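Local coordinates for Galactose/lactose metabolism regulatory protein GAL80 (Saccharomyces cerevisiae, PDB 3BTV) that represses the galactose and lactose metabolic genes by binding the activator GAL4 and blocking its transcriptional activation when no inducing sugar is present, at residues B[186-194]-B[243-253]. The protein carries 1 engineered substitution. Residues are numbered along the deposited sequence; the frame is centred on the assembly and turned at random.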
# COMPACT_ATOMS: atom_id res chain seq x y z
N GLY B 186 13.42 -9.99 5.32
CA GLY B 186 13.95 -11.13 6.05
C GLY B 186 14.75 -10.85 7.31
O GLY B 186 14.40 -11.32 8.40
N TRP B 187 15.82 -10.09 7.18
CA TRP B 187 16.83 -10.03 8.23
C TRP B 187 16.88 -8.70 8.98
O TRP B 187 17.71 -8.50 9.87
CB TRP B 187 18.20 -10.37 7.65
CG TRP B 187 18.11 -11.53 6.71
CD1 TRP B 187 17.86 -12.83 7.04
CD2 TRP B 187 18.26 -11.49 5.28
NE1 TRP B 187 17.85 -13.61 5.90
CE2 TRP B 187 18.09 -12.81 4.81
CE3 TRP B 187 18.52 -10.47 4.36
CZ2 TRP B 187 18.17 -13.14 3.46
CZ3 TRP B 187 18.60 -10.80 3.01
CH2 TRP B 187 18.43 -12.13 2.58
N TYR B 188 15.97 -7.80 8.63
CA TYR B 188 16.02 -6.45 9.14
C TYR B 188 14.87 -6.17 10.10
O TYR B 188 14.33 -5.06 10.15
CB TYR B 188 16.02 -5.49 7.96
CG TYR B 188 17.21 -5.67 7.05
CD1 TYR B 188 17.05 -5.94 5.69
CD2 TYR B 188 18.50 -5.59 7.55
CE1 TYR B 188 18.15 -6.10 4.86
CE2 TYR B 188 19.59 -5.75 6.75
CZ TYR B 188 19.43 -5.99 5.41
OH TYR B 188 20.57 -6.13 4.65
N GLY B 189 14.48 -7.20 10.85
CA GLY B 189 13.43 -7.08 11.85
C GLY B 189 14.04 -6.89 13.23
O GLY B 189 15.17 -6.42 13.35
N TYR B 190 13.30 -7.27 14.27
CA TYR B 190 13.76 -7.06 15.65
C TYR B 190 14.92 -7.97 16.07
O TYR B 190 15.38 -7.91 17.21
CB TYR B 190 12.59 -7.26 16.62
CG TYR B 190 11.47 -6.28 16.43
CD1 TYR B 190 10.34 -6.61 15.68
CD2 TYR B 190 11.53 -5.02 17.00
CE1 TYR B 190 9.31 -5.70 15.51
CE2 TYR B 190 10.51 -4.11 16.84
CZ TYR B 190 9.40 -4.45 16.09
OH TYR B 190 8.39 -3.53 15.94
N GLU B 191 15.40 -8.80 15.16
CA GLU B 191 16.42 -9.77 15.53
C GLU B 191 17.46 -10.01 14.44
O GLU B 191 17.17 -9.89 13.25
CB GLU B 191 15.79 -11.11 15.92
CG GLU B 191 14.96 -11.08 17.19
CD GLU B 191 14.08 -12.31 17.33
OE1 GLU B 191 14.01 -13.10 16.36
OE2 GLU B 191 13.47 -12.50 18.39
N ARG B 192 18.67 -10.35 14.88
CA ARG B 192 19.74 -10.72 13.98
C ARG B 192 20.45 -11.93 14.54
O ARG B 192 20.73 -11.98 15.74
CB ARG B 192 20.75 -9.58 13.83
CG ARG B 192 21.88 -9.89 12.87
CD ARG B 192 22.96 -8.85 12.97
NE ARG B 192 22.41 -7.50 12.98
CZ ARG B 192 23.09 -6.42 13.37
NH1 ARG B 192 24.35 -6.55 13.77
NH2 ARG B 192 22.52 -5.23 13.36
N PRO B 193 20.72 -12.93 13.69
CA PRO B 193 21.55 -14.08 14.08
C PRO B 193 22.98 -13.65 14.42
O PRO B 193 23.61 -12.96 13.62
CB PRO B 193 21.54 -14.96 12.83
CG PRO B 193 20.27 -14.58 12.12
CD PRO B 193 20.11 -13.11 12.37
N VAL B 194 23.48 -14.07 15.58
CA VAL B 194 24.84 -13.73 15.99
C VAL B 194 25.85 -14.04 14.89
O VAL B 194 26.83 -13.33 14.72
CB VAL B 194 25.23 -14.49 17.27
CG1 VAL B 194 25.08 -15.99 17.07
CG2 VAL B 194 26.64 -14.13 17.69
N GLN B 243 18.97 -4.34 17.01
CA GLN B 243 18.40 -5.66 16.81
C GLN B 243 18.86 -6.62 17.91
O GLN B 243 19.95 -6.45 18.48
CB GLN B 243 18.84 -6.21 15.45
CG GLN B 243 18.17 -5.54 14.26
CD GLN B 243 18.66 -6.13 12.97
OE1 GLN B 243 19.88 -6.18 12.72
NE2 GLN B 243 17.74 -6.60 12.14
N GLU B 244 18.03 -7.61 18.20
CA GLU B 244 18.37 -8.66 19.16
C GLU B 244 19.07 -9.79 18.45
O GLU B 244 18.55 -10.34 17.48
CB GLU B 244 17.10 -9.20 19.81
CG GLU B 244 16.34 -8.17 20.63
CD GLU B 244 16.92 -8.03 22.03
OE1 GLU B 244 17.88 -8.76 22.36
OE2 GLU B 244 16.41 -7.19 22.81
N LEU B 245 20.25 -10.15 18.94
CA LEU B 245 20.97 -11.30 18.41
C LEU B 245 20.20 -12.59 18.72
O LEU B 245 19.68 -12.76 19.82
CB LEU B 245 22.38 -11.36 19.01
CG LEU B 245 23.39 -10.33 18.49
CD1 LEU B 245 24.70 -10.42 19.25
CD2 LEU B 245 23.63 -10.56 17.00
N ILE B 246 20.13 -13.50 17.74
CA ILE B 246 19.52 -14.81 17.95
C ILE B 246 20.47 -15.95 17.55
O ILE B 246 21.40 -15.74 16.76
CB ILE B 246 18.18 -14.97 17.18
CG1 ILE B 246 18.37 -14.62 15.70
CG2 ILE B 246 17.10 -14.10 17.79
CD1 ILE B 246 17.27 -15.15 14.79
N ASP B 247 20.25 -17.14 18.10
CA ASP B 247 21.04 -18.32 17.75
C ASP B 247 20.39 -19.09 16.61
O ASP B 247 19.34 -18.70 16.09
CB ASP B 247 21.25 -19.23 18.96
CG ASP B 247 19.96 -19.88 19.44
OD1 ASP B 247 18.90 -19.68 18.80
OD2 ASP B 247 20.00 -20.58 20.47
N GLU B 248 21.03 -20.20 16.23
CA GLU B 248 20.58 -21.01 15.11
C GLU B 248 19.18 -21.58 15.35
O GLU B 248 18.42 -21.82 14.41
CB GLU B 248 21.57 -22.16 14.88
CG GLU B 248 23.02 -21.71 14.96
CD GLU B 248 23.91 -22.76 15.60
OE1 GLU B 248 23.42 -23.87 15.87
OE2 GLU B 248 25.10 -22.46 15.82
N ARG B 249 18.84 -21.77 16.62
CA ARG B 249 17.57 -22.36 16.99
C ARG B 249 16.44 -21.33 16.95
O ARG B 249 15.27 -21.68 16.95
CB ARG B 249 17.66 -22.99 18.38
CG ARG B 249 19.06 -23.51 18.70
CD ARG B 249 19.05 -24.48 19.86
NE ARG B 249 18.50 -25.78 19.49
CZ ARG B 249 18.65 -26.89 20.21
NH1 ARG B 249 19.32 -26.86 21.35
NH2 ARG B 249 18.11 -28.03 19.80
N GLY B 250 16.82 -20.05 16.90
CA GLY B 250 15.85 -18.97 16.85
C GLY B 250 15.71 -18.24 18.18
O GLY B 250 14.93 -17.29 18.30
N ASN B 251 16.46 -18.69 19.18
CA ASN B 251 16.37 -18.09 20.51
C ASN B 251 17.29 -16.89 20.67
O ASN B 251 18.39 -16.86 20.11
CB ASN B 251 16.69 -19.14 21.57
CG ASN B 251 15.74 -20.32 21.52
OD1 ASN B 251 14.53 -20.16 21.65
ND2 ASN B 251 16.29 -21.51 21.30
N ARG B 252 16.83 -15.90 21.43
CA ARG B 252 17.61 -14.68 21.63
C ARG B 252 18.80 -14.94 22.54
O ARG B 252 18.75 -15.80 23.41
CB ARG B 252 16.73 -13.55 22.19
CG ARG B 252 15.59 -13.18 21.24
CD ARG B 252 14.92 -11.85 21.58
NE ARG B 252 13.92 -11.49 20.57
CZ ARG B 252 13.13 -10.43 20.63
NH1 ARG B 252 13.21 -9.60 21.65
NH2 ARG B 252 12.25 -10.20 19.65
N LEU B 253 19.88 -14.19 22.32
CA LEU B 253 21.12 -14.39 23.07
C LEU B 253 21.29 -13.35 24.18
O LEU B 253 22.28 -13.37 24.90
CB LEU B 253 22.33 -14.36 22.13
CG LEU B 253 22.36 -15.39 21.00
CD1 LEU B 253 23.46 -15.06 20.00
CD2 LEU B 253 22.54 -16.79 21.55
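The amide of Q243 reaches across to the loop 186-190 and to R192 on the neighbouring strand. Its chain is extended beyond CG (chi2 179°), which carries the amide to the loop carbonyls. There NE2 donates to G189 O at 2.8 Å and to W187 O at 3.0 Å, so both carbonyls fix the rotation of the amide. Its OE1 lies at the guanidinium edge of R192, in plane. R192 grips this one oxygen side-on, with NE and NH2 each 2.9 Å from Q243 OE1; the two flat groups are turned 59° apart. NH2 also donates to P258 O, and Y201 makes a cation-pi contact with R192. With an alanine in place of this glutamine, the W187 and G189 carbonyls would probably lose their donor, and R192 the acceptor that NE and NH2 share.

Strand 191-193 pairs in parallel with 243-246, the middle strand of a small three-stranded sheet completed by 255-258. E244 N to Y190 O (2.8 Å) and V194 N to I246 O (2.9 Å) are two of its rungs. On the face carrying E191 and I246, OE2 of E191 makes a salt bridge with R252 NE, modelled doubtfully short, the planes nearly perpendicular (85°). I246 CG2 packs against E191 CD at 3.5 Å, while CG1 lies alongside the P193 ring. R192, on the face with L245, thus joins Q243 in a buried amide-guanidinium network tying loop to strands.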